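Local coordinates for putative sensory box/GGDEF family protein (Vibrio parahaemolyticus, PDB 3LID), which probably makes cyclic di-GMP from GTP through its GGDEF domain, this chain being the extracellular sensor domain, of PDC fold, at residues 78-83 / 171-176; 72-77 / 95-100; 187-192 / 265-270. All blocks are in the same frame, centred on the assembly; numbering follows the deposited sequence.

In the fold
After the long helix 9-45, the chain runs through helix 59-76 straight into strand 79-86, so the first segments of contacts 2 and 1 follow one another without a break. Contact 2 closes first, when strand 91-98 returns beside strand 79-86 and packs on the end of helix 59-76. Contact 1 closes later, where strand 163-173 reaches the other edge of strand 79-86. The two loops therefore cross, and the contact centres lie about 8 Å apart, both involving the same seven-stranded sheet. Contact 3 follows in series, closing when strand 260-268 returns to strand 189-195 in the second sheet, its centre about 27 Å from that of contact 1 and 30 Å from that of contact 2.

Contact 1 (78-83 / 171-176); sequences LYKQIR and NVDIEY. With PO4 (phosphate ion), chain C.
Tyr79 and Val172 form an antiparallel non-hydrogen-bonded pair, flanked by the backbone bonds Asp173 N to Leu78 O and Lys80 N to Asn171 O, each 2.8 Å; past the corner at Lys80 a further, straight bond runs from Asn171 N to Gln81 O.

On the face carrying Tyr79 and Val172 the contact is apolar. Val172 CG2 meets the ring at Tyr79 CE1, 3.7 Å away, while Leu78 CD1 sits above the centre of the same ring. Leu78 reaches that place with CG held between backbone N and carbonyl carbon (chi1 54°), and its CB lies 3.8 Å from Tyr176 CD2. Ile37 of helix 9-45 packs on both Tyr79 and Val172.

The face of Gln81 and Asn171 is polar. Arg83 NH2 donates to Asn171 OD1 at 2.9 Å, the donor 26° out of the amide's carbonyl plane and the two flat groups 73° apart. A water accepts from Arg83 NE and donates to Asn171 OD1, giving a second, indirect link. The other end of the amide, Asn171 ND2, donates to phosphate O3 at 3.0 Å and also has Glu138 as a partner. Phosphate O3 receives Arg83 NH2 as well, and Arg83 NH1 bonds phosphate O2 at 3.0 Å besides its salt bridge to Glu91.

Where the strand ends, Asp173 is the N-cap of helix 174-181: OD1 takes Tyr176 N at 3.1 Å from above the carboxylate plane. Lys80 CB packs on Asp173 CB, but the amine of Lys80 makes its salt bridge with Glu138.

The site of the phosphate, an ion probably from the crystallisation liquor, is completed by side chains of Lys113, Arg116, Tyr118 and Arg153 and by Arg139 N; this basic site on the seven-stranded sheet of the first PDC unit is consistent with the ligand pocket of such sensor domains.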
loop_
_atom_site.group_PDB
_atom_site.type_symbol
_atom_site.label_atom_id
_atom_site.label_comp_id
_atom_site.label_asym_id
_atom_site.label_seq_id
_atom_site.Cartn_x
_atom_site.Cartn_y
_atom_site.Cartn_z
ATOM N N LEU A 78 -7.630 0.978 6.488
ATOM C CA LEU A 78 -6.425 0.813 5.717
ATOM C C LEU A 78 -5.137 1.206 6.459
ATOM O O LEU A 78 -4.043 1.049 5.892
ATOM C CB LEU A 78 -6.475 1.606 4.379
ATOM C CG LEU A 78 -6.801 3.109 4.514
ATOM C CD1 LEU A 78 -5.528 3.790 4.741
ATOM C CD2 LEU A 78 -7.427 3.659 3.170
ATOM N N TYR A 79 -5.287 1.694 7.676
ATOM C CA TYR A 79 -4.074 1.972 8.528
ATOM C C TYR A 79 -3.793 0.836 9.483
ATOM O O TYR A 79 -4.660 0.482 10.277
ATOM C CB TYR A 79 -4.221 3.277 9.320
ATOM C CG TYR A 79 -4.521 4.438 8.436
ATOM C CD1 TYR A 79 -3.527 5.000 7.653
ATOM C CD2 TYR A 79 -5.846 4.951 8.326
ATOM C CE1 TYR A 79 -3.788 6.069 6.802
ATOM C CE2 TYR A 79 -6.101 6.032 7.485
ATOM C CZ TYR A 79 -5.089 6.535 6.686
ATOM O OH TYR A 79 -5.342 7.593 5.840
ATOM N N LYS A 80 -2.617 0.227 9.345
ATOM C CA LYS A 80 -2.193 -0.831 10.231
ATOM C C LYS A 80 -1.652 -0.228 11.575
ATOM O O LYS A 80 -1.787 -0.827 12.619
ATOM C CB LYS A 80 -1.147 -1.661 9.509
ATOM C CG LYS A 80 -0.799 -2.892 10.331
ATOM C CD LYS A 80 -0.366 -4.025 9.408
ATOM C CE LYS A 80 -0.144 -5.291 10.187
ATOM N NZ LYS A 80 1.066 -5.129 11.045
ATOM N N GLN A 81 -1.133 0.980 11.511
ATOM C CA GLN A 81 -0.727 1.692 12.719
ATOM C C GLN A 81 -0.906 3.142 12.507
ATOM O O GLN A 81 -0.824 3.609 11.399
ATOM C CB GLN A 81 0.829 1.530 12.961
ATOM C CG GLN A 81 1.232 0.074 13.154
ATOM C CD GLN A 81 2.734 -0.009 13.432
ATOM O OE1 GLN A 81 3.562 -0.326 12.540
ATOM N NE2 GLN A 81 3.092 0.345 14.652
ATOM N N ILE A 82 -1.113 3.881 13.612
ATOM C CA ILE A 82 -1.177 5.322 13.607
ATOM C C ILE A 82 -0.353 5.713 14.845
ATOM O O ILE A 82 -0.650 5.231 15.948
ATOM C CB ILE A 82 -2.601 5.850 13.782
ATOM C CG1 ILE A 82 -3.443 5.345 12.564
ATOM C CG2 ILE A 82 -2.591 7.436 13.834
ATOM C CD1 ILE A 82 -4.940 5.744 12.743
ATOM N N ARG A 83 0.708 6.493 14.622
ATOM C CA ARG A 83 1.649 6.772 15.696
ATOM C C ARG A 83 2.023 8.225 15.752
ATOM O O ARG A 83 1.997 8.982 14.774
ATOM C CB ARG A 83 2.937 6.054 15.402
ATOM C CG ARG A 83 2.798 4.514 15.631
ATOM C CD ARG A 83 4.130 3.760 15.317
ATOM N NE ARG A 83 4.344 3.812 13.846
ATOM C CZ ARG A 83 5.419 3.273 13.252
ATOM N NH1 ARG A 83 6.392 2.670 14.000
ATOM N NH2 ARG A 83 5.519 3.281 11.914
ATOM N N ASN A 171 0.714 4.175 8.902
ATOM C CA ASN A 171 1.199 3.039 8.099
ATOM C C ASN A 171 0.006 2.552 7.304
ATOM O O ASN A 171 -0.838 1.827 7.827
ATOM C CB ASN A 171 1.740 1.912 8.991
ATOM C CG ASN A 171 3.109 2.212 9.494
ATOM O OD1 ASN A 171 3.400 3.374 9.867
ATOM N ND2 ASN A 171 3.988 1.209 9.474
ATOM N N VAL A 172 0.043 2.877 6.021
ATOM C CA VAL A 172 -0.985 2.383 5.056
ATOM C C VAL A 172 -0.643 0.947 4.688
ATOM O O VAL A 172 0.487 0.620 4.278
ATOM C CB VAL A 172 -1.045 3.314 3.835
ATOM C CG1 VAL A 172 -2.015 2.677 2.772
ATOM C CG2 VAL A 172 -1.475 4.776 4.256
ATOM N N ASP A 173 -1.591 0.073 4.907
ATOM C CA ASP A 173 -1.383 -1.377 4.869
ATOM C C ASP A 173 -1.637 -1.876 3.407
ATOM O O ASP A 173 -2.773 -1.938 2.893
ATOM C CB ASP A 173 -2.426 -1.943 5.814
ATOM C CG ASP A 173 -2.449 -3.472 5.849
ATOM O OD1 ASP A 173 -1.772 -4.138 5.075
ATOM O OD2 ASP A 173 -3.191 -3.982 6.677
ATOM N N ILE A 174 -0.535 -2.084 2.684
ATOM C CA ILE A 174 -0.657 -2.536 1.271
ATOM C C ILE A 174 -1.290 -3.928 1.129
ATOM O O ILE A 174 -2.029 -4.194 0.161
ATOM C CB ILE A 174 0.763 -2.528 0.645
ATOM C CG1 ILE A 174 1.347 -1.082 0.629
ATOM C CG2 ILE A 174 0.766 -3.095 -0.798
ATOM C CD1 ILE A 174 0.483 -0.022 -0.200
ATOM N N GLU A 175 -1.125 -4.808 2.115
ATOM C CA GLU A 175 -1.807 -6.091 2.035
ATOM C C GLU A 175 -3.335 -5.951 2.105
ATOM O O GLU A 175 -4.071 -6.599 1.385
ATOM C CB GLU A 175 -1.317 -6.958 3.194
ATOM C CG GLU A 175 -2.071 -8.311 3.309
ATOM C CD GLU A 175 -1.545 -9.126 4.499
ATOM O OE1 GLU A 175 -1.445 -8.550 5.604
ATOM O OE2 GLU A 175 -1.208 -10.313 4.327
ATOM N N TYR A 176 -3.799 -5.089 3.001
ATOM C CA TYR A 176 -5.231 -4.820 3.084
ATOM C C TYR A 176 -5.703 -4.220 1.722
ATOM O O TYR A 176 -6.750 -4.678 1.198
ATOM C CB TYR A 176 -5.501 -3.760 4.179
ATOM C CG TYR A 176 -6.899 -3.289 4.157
ATOM C CD1 TYR A 176 -7.920 -4.088 4.715
ATOM C CD2 TYR A 176 -7.226 -2.047 3.542
ATOM C CE1 TYR A 176 -9.250 -3.690 4.640
ATOM C CE2 TYR A 176 -8.588 -1.645 3.455
ATOM C CZ TYR A 176 -9.540 -2.452 4.011
ATOM O OH TYR A 176 -10.874 -2.001 3.884
HETATM P P PO4 C . 7.553 0.379 11.166
HETATM O O1 PO4 C . 6.572 -0.516 11.946
HETATM O O2 PO4 C . 8.332 1.100 12.274
HETATM O O3 PO4 C . 6.846 1.402 10.324
HETATM O O4 PO4 C . 8.500 -0.472 10.326
HETATM O O HOH W 1 2.223 4.465 12.043
#

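Contact 2 (72-77 / 95-100); sequences VARNQK and IKYDFK
Tyr97 lays its ring against the end of helix 59-76, with Ala73 and Lys77 as its main partners. The ring lies under a carbonyl: Ala73 O stands 3.7 Å above the ring plane, over its centre, while still accepting the helical bond from Lys77 N. Nearer the root of the side chain, Ala73 CB meets Tyr97 CB at 3.7 Å. A methyl at this point is consistent with the approach of the axes of helix 72-76 and strand 95-98, 8.8 Å at closest, at a signed crossing angle of -29°. Tyr97 gets there with CG turned anti to its backbone N (chi1 169°), which swings the ring under the Ala73 carbonyl and its phenol end toward Lys77.

Lys77 meets a different part of the ring. As the first residue to leave the helix, with positive phi (71°), it brings its carbonyl to the ring edge, Lys77 O lying 3.2 Å from Tyr97 CE2 and near the ring plane. Its aliphatic chain crosses the phenol end, with Lys77 CG 3.5 Å from Tyr97 OH.

Water joins the polar ends. One molecule lies 2.7 Å from Tyr97 OH, accepts from Lys77 NZ and donates to Arg74 O. The phenol is thereby linked to the last helical turn through a single bridging water, and the lysine amine is held beside it.

Around this joint, Ala104 of strand 103-106 touches Ala73, Arg74 and Tyr97, and Ile95, two residues earlier on the strand, packs on Trp69 and Ser70 of the same helix. Strand 91-98 is bonded through Tyr97 and Ile95 to strand 79-86, and beyond its end Phe99 meets Tyr176 of helix 174-181 edge-to-face.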
loop_
_atom_site.group_PDB
_atom_site.type_symbol
_atom_site.label_atom_id
_atom_site.label_comp_id
_atom_site.label_asym_id
_atom_site.label_seq_id
_atom_site.Cartn_x
_atom_site.Cartn_y
_atom_site.Cartn_z
ATOM N N VAL A 72 -10.724 6.110 14.403
ATOM C CA VAL A 72 -10.394 6.436 12.999
ATOM C C VAL A 72 -9.882 5.121 12.316
ATOM O O VAL A 72 -10.223 4.873 11.128
ATOM C CB VAL A 72 -9.304 7.561 12.895
ATOM C CG1 VAL A 72 -8.797 7.666 11.453
ATOM C CG2 VAL A 72 -9.922 8.871 13.358
ATOM N N ALA A 73 -9.034 4.348 13.013
ATOM C CA ALA A 73 -8.517 3.137 12.380
ATOM C C ALA A 73 -9.667 2.160 12.061
ATOM O O ALA A 73 -9.617 1.497 11.028
ATOM C CB ALA A 73 -7.488 2.405 13.324
ATOM N N ARG A 74 -10.589 1.978 13.001
ATOM C CA ARG A 74 -11.741 1.076 12.742
ATOM C C ARG A 74 -12.611 1.585 11.569
ATOM O O ARG A 74 -13.177 0.766 10.786
ATOM C CB ARG A 74 -12.615 0.884 14.002
ATOM C CG ARG A 74 -11.846 0.096 15.139
ATOM C CD ARG A 74 -12.835 -0.287 16.275
ATOM N NE ARG A 74 -13.266 0.928 16.964
ATOM C CZ ARG A 74 -12.676 1.403 18.064
ATOM N NH1 ARG A 74 -11.685 0.727 18.655
ATOM N NH2 ARG A 74 -13.139 2.518 18.603
ATOM N N ASN A 75 -12.760 2.907 11.457
ATOM C CA ASN A 75 -13.568 3.520 10.400
ATOM C C ASN A 75 -12.885 3.456 9.024
ATOM O O ASN A 75 -13.548 3.085 8.010
ATOM C CB ASN A 75 -13.808 4.976 10.751
ATOM C CG ASN A 75 -14.582 5.735 9.663
ATOM O OD1 ASN A 75 -14.033 6.234 8.705
ATOM N ND2 ASN A 75 -15.852 5.886 9.890
ATOM N N GLN A 76 -11.566 3.671 8.987
ATOM C CA GLN A 76 -10.852 3.752 7.705
ATOM C C GLN A 76 -10.297 2.400 7.195
ATOM O O GLN A 76 -10.117 2.266 5.987
ATOM C CB GLN A 76 -9.710 4.788 7.803
ATOM C CG GLN A 76 -10.252 6.200 7.901
ATOM C CD GLN A 76 -10.946 6.605 6.596
ATOM O OE1 GLN A 76 -12.184 6.792 6.549
ATOM N NE2 GLN A 76 -10.213 6.643 5.565
ATOM N N LYS A 77 -9.915 1.516 8.121
ATOM C CA LYS A 77 -9.460 0.110 7.920
ATOM C C LYS A 77 -8.062 -0.025 7.254
ATOM O O LYS A 77 -7.407 -1.055 7.466
ATOM C CB LYS A 77 -10.473 -0.747 7.133
ATOM C CG LYS A 77 -11.826 -0.663 7.834
ATOM C CD LYS A 77 -12.830 -1.485 6.999
ATOM C CE LYS A 77 -14.222 -1.155 7.421
ATOM N NZ LYS A 77 -14.507 -1.857 8.646
ATOM N N ILE A 95 -1.194 3.382 17.997
ATOM C CA ILE A 95 -2.448 2.607 17.874
ATOM C C ILE A 95 -2.146 1.603 16.801
ATOM O O ILE A 95 -1.594 1.950 15.769
ATOM C CB ILE A 95 -3.585 3.574 17.459
ATOM C CG1 ILE A 95 -3.992 4.519 18.647
ATOM C CG2 ILE A 95 -4.780 2.847 16.826
ATOM C CD1 ILE A 95 -4.052 3.983 19.935
ATOM N N LYS A 96 -2.573 0.372 17.053
ATOM C CA LYS A 96 -2.409 -0.736 16.066
ATOM C C LYS A 96 -3.811 -1.196 15.708
ATOM O O LYS A 96 -4.711 -1.192 16.567
ATOM C CB LYS A 96 -1.612 -1.930 16.638
ATOM C CG LYS A 96 -0.198 -1.456 17.034
ATOM C CD LYS A 96 0.491 -2.579 17.687
ATOM C CE LYS A 96 0.862 -3.628 16.543
ATOM N NZ LYS A 96 1.830 -4.704 17.048
ATOM N N TYR A 97 -3.977 -1.627 14.441
ATOM C CA TYR A 97 -5.308 -2.063 13.992
ATOM C C TYR A 97 -5.114 -3.350 13.220
ATOM O O TYR A 97 -4.134 -3.523 12.417
ATOM C CB TYR A 97 -5.955 -0.959 13.116
ATOM C CG TYR A 97 -7.208 -1.475 12.403
ATOM C CD1 TYR A 97 -8.396 -1.659 13.129
ATOM C CD2 TYR A 97 -7.162 -1.736 11.043
ATOM C CE1 TYR A 97 -9.555 -2.092 12.490
ATOM C CE2 TYR A 97 -8.316 -2.188 10.348
ATOM C CZ TYR A 97 -9.486 -2.340 11.095
ATOM O OH TYR A 97 -10.604 -2.781 10.405
ATOM N N ASP A 98 -6.053 -4.282 13.434
ATOM C CA ASP A 98 -5.943 -5.566 12.783
ATOM C C ASP A 98 -7.206 -5.762 11.911
ATOM O O ASP A 98 -8.291 -5.846 12.461
ATOM C CB ASP A 98 -6.011 -6.695 13.844
ATOM C CG ASP A 98 -5.979 -8.095 13.199
ATOM O OD1 ASP A 98 -4.969 -8.485 12.591
ATOM O OD2 ASP A 98 -6.955 -8.840 13.387
ATOM N N PHE A 99 -7.037 -5.736 10.587
ATOM C CA PHE A 99 -8.277 -5.685 9.754
ATOM C C PHE A 99 -9.086 -6.941 9.827
ATOM O O PHE A 99 -10.292 -6.900 9.704
ATOM C CB PHE A 99 -7.990 -5.228 8.312
ATOM C CG PHE A 99 -7.308 -6.251 7.413
ATOM C CD1 PHE A 99 -8.062 -7.226 6.701
ATOM C CD2 PHE A 99 -5.943 -6.171 7.149
ATOM C CE1 PHE A 99 -7.432 -8.131 5.794
ATOM C CE2 PHE A 99 -5.288 -7.083 6.270
ATOM C CZ PHE A 99 -6.057 -8.073 5.568
ATOM N N LYS A 100 -8.440 -8.070 10.036
ATOM C CA LYS A 100 -9.248 -9.313 10.118
ATOM C C LYS A 100 -10.250 -9.352 11.229
ATOM O O LYS A 100 -11.363 -9.842 11.039
ATOM C CB LYS A 100 -8.337 -10.555 10.189
ATOM C CG LYS A 100 -7.711 -10.856 8.905
ATOM C CD LYS A 100 -7.176 -12.302 8.946
ATOM C CE LYS A 100 -7.662 -13.115 10.203
ATOM N NZ LYS A 100 -6.498 -13.266 11.192
HETATM O O HOH W 2 -13.029 -1.928 11.242
#

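Contact 3 (187-192 / 265-270)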
loop_
_atom_site.group_PDB
_atom_site.type_symbol
_atom_site.label_atom_id
_atom_site.label_comp_id
_atom_site.label_asym_id
_atom_site.label_seq_id
_atom_site.Cartn_x
_atom_site.Cartn_y
_atom_site.Cartn_z
ATOM N N ARG A 187 -15.124 -9.348 -13.782
ATOM C CA ARG A 187 -14.254 -9.747 -14.902
ATOM C C ARG A 187 -13.335 -10.933 -14.604
ATOM O O ARG A 187 -12.684 -11.404 -15.507
ATOM C CB ARG A 187 -13.430 -8.576 -15.442
ATOM C CG ARG A 187 -14.248 -7.418 -15.942
ATOM C CD ARG A 187 -13.305 -6.389 -16.616
ATOM N NE ARG A 187 -13.891 -5.115 -17.070
ATOM C CZ ARG A 187 -14.448 -4.982 -18.267
ATOM N NH1 ARG A 187 -14.555 -6.046 -19.080
ATOM N NH2 ARG A 187 -14.933 -3.838 -18.665
ATOM N N ASP A 188 -13.299 -11.383 -13.347
ATOM C CA ASP A 188 -12.454 -12.492 -12.892
ATOM C C ASP A 188 -11.020 -12.242 -13.294
ATOM O O ASP A 188 -10.383 -13.080 -13.931
ATOM C CB ASP A 188 -12.969 -13.858 -13.420
ATOM C CG ASP A 188 -12.164 -15.037 -12.899
ATOM O OD1 ASP A 188 -11.820 -15.019 -11.701
ATOM O OD2 ASP A 188 -11.873 -16.000 -13.667
ATOM N N PHE A 189 -10.476 -11.093 -12.900
ATOM C CA PHE A 189 -9.083 -10.874 -13.097
ATOM C C PHE A 189 -8.375 -10.605 -11.721
ATOM O O PHE A 189 -8.962 -9.939 -10.871
ATOM C CB PHE A 189 -8.883 -9.590 -13.883
ATOM C CG PHE A 189 -9.114 -9.707 -15.354
ATOM C CD1 PHE A 189 -8.504 -10.712 -16.105
ATOM C CD2 PHE A 189 -9.903 -8.756 -15.993
ATOM C CE1 PHE A 189 -8.690 -10.735 -17.526
ATOM C CE2 PHE A 189 -10.108 -8.802 -17.418
ATOM C CZ PHE A 189 -9.482 -9.755 -18.148
ATOM N N HIS A 190 -7.146 -11.081 -11.609
ATOM C CA HIS A 190 -6.251 -10.725 -10.469
ATOM C C HIS A 190 -5.246 -9.682 -10.888
ATOM O O HIS A 190 -4.515 -9.877 -11.844
ATOM C CB HIS A 190 -5.546 -11.939 -9.966
ATOM C CG HIS A 190 -6.461 -12.941 -9.307
ATOM N ND1 HIS A 190 -6.764 -12.902 -7.956
ATOM C CD2 HIS A 190 -7.140 -14.007 -9.816
ATOM C CE1 HIS A 190 -7.573 -13.917 -7.655
ATOM N NE2 HIS A 190 -7.828 -14.590 -8.769
ATOM N N ILE A 191 -5.176 -8.562 -10.158
ATOM C CA ILE A 191 -4.184 -7.588 -10.556
ATOM C C ILE A 191 -2.991 -7.774 -9.644
ATOM O O ILE A 191 -3.177 -7.878 -8.434
ATOM C CB ILE A 191 -4.756 -6.165 -10.484
ATOM C CG1 ILE A 191 -5.880 -6.022 -11.502
ATOM C CG2 ILE A 191 -3.591 -5.049 -10.568
ATOM C CD1 ILE A 191 -6.469 -4.698 -11.565
ATOM N N GLU A 192 -1.809 -7.853 -10.191
ATOM C CA GLU A 192 -0.591 -7.946 -9.395
ATOM C C GLU A 192 -0.013 -6.539 -9.333
ATOM O O GLU A 192 -0.206 -5.726 -10.265
ATOM C CB GLU A 192 0.435 -8.906 -10.064
ATOM C CG GLU A 192 -0.028 -10.351 -9.922
ATOM C CD GLU A 192 0.826 -11.326 -10.721
ATOM O OE1 GLU A 192 0.841 -11.195 -11.954
ATOM O OE2 GLU A 192 1.474 -12.202 -10.122
ATOM N N ILE A 265 -1.934 -7.633 -15.249
ATOM C CA ILE A 265 -2.786 -8.773 -15.337
ATOM C C ILE A 265 -2.002 -9.721 -16.253
ATOM O O ILE A 265 -1.725 -9.363 -17.381
ATOM C CB ILE A 265 -4.172 -8.443 -15.926
ATOM C CG1 ILE A 265 -4.913 -7.586 -14.908
ATOM C CG2 ILE A 265 -5.016 -9.741 -16.174
ATOM C CD1 ILE A 265 -6.219 -7.040 -15.360
ATOM N N ASP A 266 -1.616 -10.863 -15.708
ATOM C CA ASP A 266 -0.737 -11.841 -16.383
ATOM C C ASP A 266 -1.534 -13.137 -16.452
ATOM O O ASP A 266 -1.859 -13.730 -15.443
ATOM C CB ASP A 266 0.606 -11.955 -15.604
ATOM C CG ASP A 266 1.466 -13.126 -16.029
ATOM O OD1 ASP A 266 1.042 -13.923 -16.912
ATOM O OD2 ASP A 266 2.564 -13.272 -15.429
ATOM N N LEU A 267 -1.935 -13.559 -17.669
ATOM C CA LEU A 267 -2.683 -14.814 -17.825
ATOM C C LEU A 267 -1.904 -15.753 -18.774
ATOM O O LEU A 267 -1.409 -15.329 -19.848
ATOM C CB LEU A 267 -4.001 -14.528 -18.516
ATOM C CG LEU A 267 -4.915 -13.688 -17.625
ATOM C CD1 LEU A 267 -5.855 -12.896 -18.514
ATOM C CD2 LEU A 267 -5.624 -14.661 -16.720
ATOM N N SER A 268 -1.725 -16.987 -18.347
ATOM C CA SER A 268 -1.058 -17.990 -19.245
ATOM C C SER A 268 -2.077 -18.483 -20.279
ATOM O O SER A 268 -3.315 -18.225 -20.171
ATOM C CB SER A 268 -0.645 -19.181 -18.410
ATOM O OG SER A 268 -1.842 -19.774 -17.916
ATOM N N ASN A 269 -1.586 -19.185 -21.300
ATOM C CA ASN A 269 -2.496 -19.766 -22.294
ATOM C C ASN A 269 -3.564 -20.569 -21.676
ATOM O O ASN A 269 -4.706 -20.560 -22.133
ATOM C CB ASN A 269 -1.736 -20.682 -23.251
ATOM C CG ASN A 269 -0.797 -19.911 -24.127
ATOM O OD1 ASN A 269 0.278 -20.407 -24.494
ATOM N ND2 ASN A 269 -1.170 -18.677 -24.452
ATOM N N GLU A 270 -3.220 -21.273 -20.615
ATOM C CA GLU A 270 -4.184 -22.188 -20.041
ATOM C C GLU A 270 -5.334 -21.346 -19.479
ATOM O O GLU A 270 -6.532 -21.694 -19.622
ATOM C CB GLU A 270 -3.511 -23.001 -18.942
ATOM C CG GLU A 270 -4.434 -23.935 -18.250
ATOM C CD GLU A 270 -4.387 -25.331 -18.828
ATOM O OE1 GLU A 270 -3.307 -25.714 -19.358
ATOM O OE2 GLU A 270 -5.413 -26.060 -18.724
HETATM O O HOH W 3 -1.922 -10.974 -12.826
HETATM O O HOH W 4 2.960 -11.405 -13.472
#
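Phe189, Ile191, Ile265 and Leu267 make the apolar part of this contact. Ile265 reaches Phe189 with two branches: CD1 comes over one face of the ring, 3.9 Å from Phe189 CG, and CG2 approaches Phe189 CD1 at 3.6 Å. Leu267 CD1 arrives instead at the ring edge, near its plane, 3.7 Å from Phe189 CE1. Ile265 CG1, set anti to the carbonyl carbon (chi1 -69°), also touches Ile191 CG1 at 3.9 Å. Ala19 and Thr26 of helix 9-45 border Phe189 and Ile191, respectively, and Arg275 makes a cation-pi contact with the Phe189 ring.

The segments belong to the second antiparallel sheet of the chain, probably the membrane-proximal PDC unit. Strands 189-195 and 260-268 pair directly at Glu192 and Ile264; where strand 189-195 pairs with strand 183-184, a G1 beta bulge sets Asp188 and Phe189 together opposite Ser184.

Between the two segments the polar links pass through water. One molecule accepts from Asp266 N and lies within bonding distance of His190 O and Glu192 OE1. Another donates to Glu192 OE1 at 2.6 Å and to Asp266 OD2 at 2.7 Å.

Two like charges lie near each other without touching: Glu192 OE1 and Asp266 OD2 are 4.4 Å apart, their carboxylate planes 50° apart. The two bonds donated by the second water probably ease the repulsion, while Ser203 and Arg208 hold Glu192 OE2 and Tyr226 holds Asp266 OD2.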